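Local structure of glycosylation Associate Protein 2 (Streptococcus agalactiae serotype V, 6OYC) at residues V86-D91 / A107-S112; E67-P72 / G96-F101; G125-Q130 / N261-L266. The protein probably works with Gap1 and Gap3, as a component of the accessory Sec system, in the glycosylation and secretion of a streptococcal surface glycoprotein. One frame throughout, in Å; residues are numbered along the deposited sequence.

Contact 1 (V86-D91 / A107-S112)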
loop_
_atom_site.group_PDB
_atom_site.type_symbol
_atom_site.label_atom_id
_atom_site.label_comp_id
_atom_site.label_asym_id
_atom_site.label_seq_id
_atom_site.Cartn_x
_atom_site.Cartn_y
_atom_site.Cartn_z
ATOM N N VAL B 86 13.241 12.445 6.655
ATOM C CA VAL B 86 13.806 13.218 7.750
ATOM C C VAL B 86 13.528 12.478 9.047
ATOM O O VAL B 86 12.439 11.912 9.236
ATOM C CB VAL B 86 13.226 14.648 7.769
ATOM C CG1 VAL B 86 13.797 15.461 8.940
ATOM C CG2 VAL B 86 13.531 15.321 6.439
ATOM N N PHE B 87 14.517 12.475 9.944
ATOM C CA PHE B 87 14.420 11.707 11.174
ATOM C C PHE B 87 14.791 12.562 12.373
ATOM O O PHE B 87 15.752 13.336 12.329
ATOM C CB PHE B 87 15.312 10.457 11.074
ATOM C CG PHE B 87 14.833 9.497 10.044
ATOM C CD1 PHE B 87 15.145 9.692 8.699
ATOM C CD2 PHE B 87 14.031 8.419 10.399
ATOM C CE1 PHE B 87 14.674 8.822 7.718
ATOM C CE2 PHE B 87 13.566 7.539 9.429
ATOM C CZ PHE B 87 13.890 7.742 8.080
ATOM N N TYR B 88 14.041 12.389 13.461
ATOM C CA TYR B 88 14.093 13.311 14.579
ATOM C C TYR B 88 13.691 12.540 15.830
ATOM O O TYR B 88 12.833 11.652 15.739
ATOM C CB TYR B 88 13.144 14.492 14.320
ATOM C CG TYR B 88 13.080 15.551 15.404
ATOM C CD1 TYR B 88 13.945 16.641 15.384
ATOM C CD2 TYR B 88 12.129 15.482 16.425
ATOM C CE1 TYR B 88 13.893 17.622 16.371
ATOM C CE2 TYR B 88 12.065 16.468 17.420
ATOM C CZ TYR B 88 12.948 17.536 17.378
ATOM O OH TYR B 88 12.911 18.519 18.337
ATOM N N PRO B 89 14.301 12.815 16.981
ATOM C CA PRO B 89 14.059 11.964 18.152
ATOM C C PRO B 89 12.601 11.995 18.581
ATOM O O PRO B 89 11.956 13.050 18.595
ATOM C CB PRO B 89 14.978 12.564 19.224
ATOM C CG PRO B 89 16.009 13.302 18.455
ATOM C CD PRO B 89 15.290 13.867 17.276
ATOM N N LYS B 90 12.077 10.806 18.893
ATOM C CA LYS B 90 10.715 10.707 19.400
ATOM C C LYS B 90 10.579 11.444 20.731
ATOM O O LYS B 90 9.532 12.030 21.013
ATOM C CB LYS B 90 10.304 9.232 19.525
ATOM C CG LYS B 90 8.989 9.014 20.276
ATOM C CD LYS B 90 8.431 7.591 20.124
ATOM C CE LYS B 90 7.267 7.524 19.118
ATOM N NZ LYS B 90 6.027 8.230 19.582
ATOM N N ASP B 91 11.640 11.462 21.537
ATOM C CA ASP B 91 11.610 11.995 22.894
ATOM C C ASP B 91 11.847 13.499 22.965
ATOM O O ASP B 91 12.011 14.029 24.065
ATOM C CB ASP B 91 12.643 11.263 23.775
ATOM C CG ASP B 91 14.103 11.644 23.447
ATOM O OD1 ASP B 91 14.345 12.383 22.467
ATOM O OD2 ASP B 91 15.026 11.195 24.176
ATOM N N ALA B 107 8.486 14.284 9.144
ATOM C CA ALA B 107 9.645 13.662 9.764
ATOM C C ALA B 107 9.235 12.427 10.554
ATOM O O ALA B 107 8.250 12.449 11.294
ATOM C CB ALA B 107 10.352 14.650 10.683
ATOM N N GLN B 108 9.983 11.344 10.363
ATOM C CA GLN B 108 9.796 10.127 11.141
ATOM C C GLN B 108 10.495 10.267 12.485
ATOM O O GLN B 108 11.587 10.836 12.585
ATOM C CB GLN B 108 10.344 8.902 10.387
ATOM C CG GLN B 108 9.826 8.750 8.946
ATOM C CD GLN B 108 9.824 7.301 8.470
ATOM O OE1 GLN B 108 9.464 6.403 9.226
ATOM N NE2 GLN B 108 10.225 7.069 7.212
ATOM N N ARG B 109 9.859 9.753 13.523
ATOM C CA ARG B 109 10.397 9.836 14.868
ATOM C C ARG B 109 11.060 8.511 15.211
ATOM O O ARG B 109 10.475 7.447 14.993
ATOM C CB ARG B 109 9.291 10.173 15.868
ATOM C CG ARG B 109 8.586 11.484 15.559
ATOM C CD ARG B 109 9.502 12.674 15.817
ATOM N NE ARG B 109 8.754 13.926 15.940
ATOM C CZ ARG B 109 8.627 14.624 17.070
ATOM N NH1 ARG B 109 9.202 14.211 18.191
ATOM N NH2 ARG B 109 7.933 15.756 17.071
ATOM N N TYR B 110 12.286 8.575 15.722
ATOM C CA TYR B 110 13.062 7.388 16.040
ATOM C C TYR B 110 13.378 7.388 17.525
ATOM O O TYR B 110 13.290 8.422 18.199
ATOM C CB TYR B 110 14.363 7.331 15.230
ATOM C CG TYR B 110 15.338 8.426 15.611
ATOM C CD1 TYR B 110 15.300 9.683 15.000
ATOM C CD2 TYR B 110 16.291 8.208 16.590
ATOM C CE1 TYR B 110 16.217 10.681 15.356
ATOM C CE2 TYR B 110 17.181 9.186 16.957
ATOM C CZ TYR B 110 17.143 10.425 16.339
ATOM O OH TYR B 110 18.063 11.371 16.743
ATOM N N ASP B 111 13.777 6.216 18.016
ATOM C CA ASP B 111 14.066 6.003 19.432
ATOM C C ASP B 111 15.523 6.362 19.687
ATOM O O ASP B 111 16.434 5.592 19.367
ATOM C CB ASP B 111 13.770 4.565 19.834
ATOM C CG ASP B 111 14.163 4.269 21.268
ATOM O OD1 ASP B 111 14.546 5.215 22.001
ATOM O OD2 ASP B 111 14.088 3.081 21.657
ATOM N N SER B 112 15.748 7.520 20.311
ATOM C CA SER B 112 17.118 7.952 20.534
ATOM C C SER B 112 17.844 7.060 21.523
ATOM O O SER B 112 19.047 7.231 21.727
ATOM C CB SER B 112 17.153 9.404 21.012
ATOM O OG SER B 112 16.587 9.514 22.298
HETATM O O HOH W 1 16.887 12.408 22.520
HETATM O O HOH W 2 13.836 9.317 21.446
#
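Lys90 N donates to Tyr110 O over 2.8 Å, in a bond close to straight (164° at the hydrogen) that joins the far ends of two parallel strands. Behind it Gln108 N gives to Val86 O, Tyr88 N to Gln108 O and Tyr110 N to Tyr88 O. Strands 86-89 and 108-110 are the two beta elements of a beta-alpha-beta unit whose helix is 96-104. Pro89 suits its place because the donors on either side of it, Tyr88 N and Lys90 N, serve this ladder, which asks no N-H of the proline. On one face of the sheet the Phe87 ring runs beside the Gln108 chain, with Phe87 CE2 3.6 Å from Gln108 CB, while the amide beyond sends NE2 to Tyr84 O and Leu266 O. The other face carries Tyr88 and Arg109. Their planes stand 82° apart, so the tyrosine presents its ring edge to the flat of the guanidinium, with Tyr88 CD2 3.6 Å from Arg109 NH1. A bend at its second torsion carries the arginine across toward the chain that follows strand 86-89, where NH1 makes a weak 3.0 Å bond to Pro89 O and another bond to Lys92 O. Tyr110 has CG between its backbone N and carbonyl carbon (chi1 67°), which swings the ring across to Pro89: the proline CA sits over the ring face, 4.0 Å from the centroid. Past the strand ends a water takes bonds from Asp91 N at 3.1 Å and Ser112 N at 2.9 Å, replacing the direct pairing that stops there. Hydrogen bonds between peptide groups thus set the register, whereas aliphatic and aromatic parts fill the faces and the charged arginine end is drawn to backbone carbonyls around the strand end.

Contact 2 (E67-P72 / G96-F101)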
loop_
_atom_site.group_PDB
_atom_site.type_symbol
_atom_site.label_atom_id
_atom_site.label_comp_id
_atom_site.label_asym_id
_atom_site.label_seq_id
_atom_site.Cartn_x
_atom_site.Cartn_y
_atom_site.Cartn_z
ATOM N N GLU B 67 19.366 16.948 17.258
ATOM C CA GLU B 67 19.186 17.972 18.285
ATOM C C GLU B 67 17.719 18.364 18.420
ATOM O O GLU B 67 16.903 18.163 17.513
ATOM C CB GLU B 67 20.007 19.233 17.979
ATOM C CG GLU B 67 21.432 18.968 17.572
ATOM C CD GLU B 67 22.178 18.167 18.621
ATOM O OE1 GLU B 67 22.125 18.550 19.813
ATOM O OE2 GLU B 67 22.811 17.150 18.252
ATOM N N GLN B 68 17.381 18.947 19.572
ATOM C CA GLN B 68 15.992 19.338 19.783
ATOM C C GLN B 68 15.607 20.527 18.913
ATOM O O GLN B 68 14.526 20.542 18.307
ATOM C CB GLN B 68 15.740 19.664 21.246
ATOM C CG GLN B 68 14.389 20.310 21.420
ATOM C CD GLN B 68 13.798 20.077 22.781
ATOM O OE1 GLN B 68 12.707 19.522 22.905
ATOM N NE2 GLN B 68 14.507 20.507 23.816
ATOM N N THR B 69 16.480 21.524 18.830
ATOM C CA THR B 69 16.157 22.790 18.194
ATOM C C THR B 69 17.283 23.212 17.262
ATOM O O THR B 69 18.461 23.116 17.618
ATOM C CB THR B 69 15.923 23.870 19.268
ATOM O OG1 THR B 69 14.919 23.410 20.191
ATOM C CG2 THR B 69 15.496 25.198 18.621
ATOM N N TYR B 70 16.927 23.676 16.071
ATOM C CA TYR B 70 17.913 24.239 15.158
ATOM C C TYR B 70 17.604 25.711 14.920
ATOM O O TYR B 70 16.476 26.165 15.099
ATOM C CB TYR B 70 17.939 23.494 13.818
ATOM C CG TYR B 70 18.386 22.061 13.967
ATOM C CD1 TYR B 70 17.539 21.118 14.521
ATOM C CD2 TYR B 70 19.657 21.661 13.575
ATOM C CE1 TYR B 70 17.937 19.818 14.680
ATOM C CE2 TYR B 70 20.067 20.358 13.734
ATOM C CZ TYR B 70 19.197 19.442 14.288
ATOM O OH TYR B 70 19.570 18.147 14.459
ATOM N N GLY B 71 18.628 26.454 14.502
ATOM C CA GLY B 71 18.437 27.797 14.052
ATOM C C GLY B 71 17.691 27.851 12.734
ATOM O O GLY B 71 17.331 26.821 12.149
ATOM N N PRO B 72 17.464 29.072 12.242
ATOM C CA PRO B 72 16.649 29.229 11.019
ATOM C C PRO B 72 17.253 28.568 9.790
ATOM O O PRO B 72 16.520 28.295 8.838
ATOM C CB PRO B 72 16.556 30.758 10.835
ATOM C CG PRO B 72 17.123 31.371 12.102
ATOM C CD PRO B 72 17.983 30.350 12.769
ATOM N N GLY B 96 8.936 26.182 16.929
ATOM C CA GLY B 96 9.452 27.155 15.989
ATOM C C GLY B 96 9.566 26.607 14.578
ATOM O O GLY B 96 8.767 25.785 14.126
ATOM N N ILE B 97 10.589 27.080 13.864
ATOM C CA ILE B 97 10.779 26.657 12.487
ATOM C C ILE B 97 11.267 25.218 12.410
ATOM O O ILE B 97 11.086 24.566 11.373
ATOM C CB ILE B 97 11.757 27.596 11.764
ATOM C CG1 ILE B 97 13.050 27.713 12.574
ATOM C CG2 ILE B 97 11.105 28.957 11.535
ATOM C CD1 ILE B 97 14.152 26.805 12.094
ATOM N N THR B 98 11.911 24.721 13.472
ATOM C CA THR B 98 12.248 23.306 13.532
ATOM C C THR B 98 11.001 22.460 13.349
ATOM O O THR B 98 10.952 21.590 12.469
ATOM C CB THR B 98 12.940 22.967 14.860
ATOM O OG1 THR B 98 14.179 23.692 14.975
ATOM C CG2 THR B 98 13.215 21.465 14.935
ATOM N N GLU B 99 9.965 22.723 14.153
ATOM C CA GLU B 99 8.735 21.953 14.016
ATOM C C GLU B 99 8.117 22.149 12.637
ATOM O O GLU B 99 7.589 21.198 12.050
ATOM C CB GLU B 99 7.742 22.321 15.117
ATOM C CG GLU B 99 6.274 22.109 14.736
ATOM C CD GLU B 99 5.873 20.635 14.695
ATOM O OE1 GLU B 99 6.188 19.889 15.655
ATOM O OE2 GLU B 99 5.235 20.214 13.698
ATOM N N GLU B 100 8.187 23.366 12.088
ATOM C CA GLU B 100 7.636 23.580 10.751
ATOM C C GLU B 100 8.338 22.691 9.744
ATOM O O GLU B 100 7.700 22.086 8.874
ATOM C CB GLU B 100 7.785 25.037 10.314
ATOM C CG GLU B 100 7.057 26.076 11.147
ATOM C CD GLU B 100 7.389 27.505 10.702
ATOM O OE1 GLU B 100 7.463 28.405 11.578
ATOM O OE2 GLU B 100 7.576 27.716 9.478
ATOM N N PHE B 101 9.659 22.621 9.848
ATOM C CA PHE B 101 10.437 21.756 8.978
ATOM C C PHE B 101 9.998 20.300 9.118
ATOM O O PHE B 101 9.637 19.652 8.127
ATOM C CB PHE B 101 11.916 21.929 9.303
ATOM C CG PHE B 101 12.821 21.268 8.325
ATOM C CD1 PHE B 101 13.153 21.900 7.145
ATOM C CD2 PHE B 101 13.330 20.006 8.578
ATOM C CE1 PHE B 101 13.984 21.305 6.235
ATOM C CE2 PHE B 101 14.158 19.391 7.666
ATOM C CZ PHE B 101 14.486 20.041 6.493
#
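Thr98 of helix 96-104 meets the backbone of Tyr70 in the loop that leaves the C-terminal end of strand 62-65, the central strand of a parallel sheet with the flavodoxin-like order 2-1-3-4-5. The threonine holds OG1 anti to its own carbonyl carbon (chi1 -62°), and this aims the oxygen straight at the loop: Tyr70 N donates to Thr98 OG1 over 3.0 Å at 171°. The same rotation puts the methyl against an earlier part of the loop, where Thr98 CG2 lies 3.7 Å from Gln68 O. A branched residue with one polar and one apolar arm therefore serves two places on the loop at once. Tyr70 turns its ring edge to that hydroxyl and carries its own OH back beneath the loop, where it accepts from Glu67 N at 3.1 Å and also bonds to Val11 O; a long phenol can span the turn in this way. One helical position earlier, Ile97 places CG1 between the backbone N and carbonyl carbon (chi1 53°). This points the CG1 branch toward Gly71 and Pro72, and the terminal methyl, Ile97 CD1, comes 3.2 Å from Gly71 O and 3.6 Å from Pro72 CA.

Contact 3 (G125-Q130 / N261-L266)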
loop_
_atom_site.group_PDB
_atom_site.type_symbol
_atom_site.label_atom_id
_atom_site.label_comp_id
_atom_site.label_asym_id
_atom_site.label_seq_id
_atom_site.Cartn_x
_atom_site.Cartn_y
_atom_site.Cartn_z
ATOM N N GLY B 125 16.341 -0.198 4.833
ATOM C CA GLY B 125 14.982 0.286 4.679
ATOM C C GLY B 125 14.800 1.493 3.781
ATOM O O GLY B 125 13.679 1.989 3.663
ATOM N N LEU B 126 15.868 1.964 3.130
ATOM C CA LEU B 126 15.829 3.207 2.361
ATOM C C LEU B 126 15.924 2.959 0.858
ATOM O O LEU B 126 16.228 3.877 0.095
ATOM C CB LEU B 126 16.939 4.153 2.829
ATOM C CG LEU B 126 16.791 4.756 4.244
ATOM C CD1 LEU B 126 17.998 5.603 4.693
ATOM C CD2 LEU B 126 15.513 5.582 4.330
ATOM N N PHE B 127 15.678 1.731 0.418
ATOM C CA PHE B 127 15.748 1.420 -1.003
ATOM C C PHE B 127 14.628 2.129 -1.765
ATOM O O PHE B 127 13.571 2.459 -1.212
ATOM C CB PHE B 127 15.670 -0.107 -1.234
ATOM C CG PHE B 127 14.429 -0.762 -0.633
ATOM C CD1 PHE B 127 14.428 -1.208 0.688
ATOM C CD2 PHE B 127 13.261 -0.906 -1.385
ATOM C CE1 PHE B 127 13.289 -1.799 1.246
ATOM C CE2 PHE B 127 12.108 -1.483 -0.832
ATOM C CZ PHE B 127 12.127 -1.930 0.488
ATOM N N ILE B 128 14.865 2.344 -3.047
ATOM C CA ILE B 128 13.855 2.901 -3.937
ATOM C C ILE B 128 13.028 1.760 -4.519
ATOM O O ILE B 128 13.526 0.666 -4.783
ATOM C CB ILE B 128 14.521 3.745 -5.042
ATOM C CG1 ILE B 128 15.611 2.911 -5.709
ATOM C CG2 ILE B 128 15.122 5.016 -4.454
ATOM C CD1 ILE B 128 16.207 3.529 -6.933
ATOM N N GLY B 129 11.750 2.016 -4.745
ATOM C CA GLY B 129 10.868 1.007 -5.292
ATOM C C GLY B 129 10.010 0.351 -4.220
ATOM O O GLY B 129 10.167 0.570 -3.014
ATOM N N GLN B 130 9.072 -0.458 -4.692
ATOM C CA GLN B 130 8.197 -1.238 -3.831
ATOM C C GLN B 130 7.997 -2.592 -4.490
ATOM O O GLN B 130 8.060 -2.697 -5.717
ATOM C CB GLN B 130 6.843 -0.539 -3.642
ATOM C CG GLN B 130 6.262 -0.045 -4.968
ATOM C CD GLN B 130 4.898 0.639 -4.856
ATOM O OE1 GLN B 130 4.160 0.457 -3.877
ATOM N NE2 GLN B 130 4.553 1.424 -5.875
ATOM N N ASN B 261 9.036 -6.605 0.011
ATOM C CA ASN B 261 10.247 -5.858 0.346
ATOM C C ASN B 261 9.911 -4.925 1.508
ATOM O O ASN B 261 9.040 -4.057 1.380
ATOM C CB ASN B 261 10.758 -5.059 -0.849
ATOM C CG ASN B 261 11.210 -5.933 -2.030
ATOM O OD1 ASN B 261 11.165 -7.176 -1.989
ATOM N ND2 ASN B 261 11.637 -5.271 -3.102
ATOM N N GLY B 262 10.578 -5.121 2.645
ATOM C CA GLY B 262 10.227 -4.424 3.868
ATOM C C GLY B 262 11.254 -3.391 4.294
ATOM O O GLY B 262 12.425 -3.442 3.903
ATOM N N ARG B 263 10.826 -2.450 5.124
ATOM C CA ARG B 263 11.684 -1.355 5.548
ATOM C C ARG B 263 11.920 -1.353 7.051
ATOM O O ARG B 263 12.485 -0.390 7.580
ATOM C CB ARG B 263 11.079 -0.025 5.079
ATOM C CG ARG B 263 10.917 0.024 3.555
ATOM C CD ARG B 263 10.348 1.359 3.087
ATOM N NE ARG B 263 10.147 1.369 1.642
ATOM C CZ ARG B 263 11.061 1.754 0.752
ATOM N NH1 ARG B 263 12.267 2.179 1.146
ATOM N NH2 ARG B 263 10.761 1.704 -0.539
ATOM N N GLY B 264 11.503 -2.409 7.751
ATOM C CA GLY B 264 11.796 -2.523 9.161
ATOM C C GLY B 264 11.182 -1.455 10.030
ATOM O O GLY B 264 11.675 -1.219 11.136
ATOM N N GLY B 265 10.129 -0.788 9.563
ATOM C CA GLY B 265 9.529 0.314 10.309
ATOM C C GLY B 265 9.517 1.654 9.592
ATOM O O GLY B 265 8.790 2.554 10.020
ATOM N N LEU B 266 10.272 1.832 8.513
ATOM C CA LEU B 266 10.345 3.101 7.801
ATOM C C LEU B 266 9.258 3.274 6.745
ATOM O O LEU B 266 9.222 4.321 6.085
ATOM C CB LEU B 266 11.721 3.244 7.144
ATOM C CG LEU B 266 12.898 3.721 7.996
ATOM C CD1 LEU B 266 12.847 3.235 9.423
ATOM C CD2 LEU B 266 14.234 3.381 7.313
#
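Gly125 and Arg263 bring their backbones together with CA atoms only 3.8 Å apart, where Arg263 opens a type I' turn that runs to Leu266. Glycine fits at 125 because the Arg263 carbonyl oxygen is too close to leave room for a CB, and Gly264 and Gly265 supply the positive phi angles of the turn. From this close approach Arg263 runs out extended from CG to NE, passing along the Gly125 carbonyl, and delivers a flat guanidinium to the loop 125-130. Two nitrogens grip one oxygen end-on: Arg263 NH1 reaches Phe127 O at 2.7 Å, in the carbonyl plane on a lone pair, while Arg263 NH2 reaches Phe127 O at 3.0 Å. NH1 also donates to Gly125 O over 2.9 Å, though from above that carbonyl's plane. With NE bonded to Phe269 O, donors around the whole guanidinium are engaged, which fixes its rotation. The loop leads from helix 115-125 to strand 132-135, and its partner is the end of strand 251-262; the contact thus joins the parallel-sheet unit to the antiparallel beta region that occupies much of the chain between them. Phe127 takes part twice, through its carbonyl and through its ring. With CG between backbone N and carbonyl carbon (chi1 56°), the ring folds back under the arginine, and the two planes stack at 15° with centres 3.9 Å apart. The cation-pi contact puts NH1 over the middle of the ring, so positive charge probably rests against its pi cloud. At the ring edge Phe127 CE1 lies 3.2 Å from Gly262 O. Phe127 CZ also touches Asn261 CB at 3.7 Å. Near the turn, Leu126 CD2 touches Leu266 CD2 at 3.9 Å.

In the fold
Contacts 1 and 2 share the same parallel-sheet unit, their centres 13 Å apart: Tyr88 OH lies 2.6 Å from Gln68 O, a probable hydrogen bond, and helix 96-104 of contact 2 connects the strands of contact 1. Contact 3 is centred 17 Å from contact 1, where Gln108 NE2 meets Leu266 O at 3.1 Å and Phe87 packs on Leu266, so the edge strand touches the type I' turn directly. Contacts 2 and 3 do not meet, their nearest atoms being about 14 Å apart. Glycerol, probably from crystallisation, lies about 3 Å from the side chains of Gln108 and Asn261, so contacts 1 and 3 each border a spot where a small polyol binds.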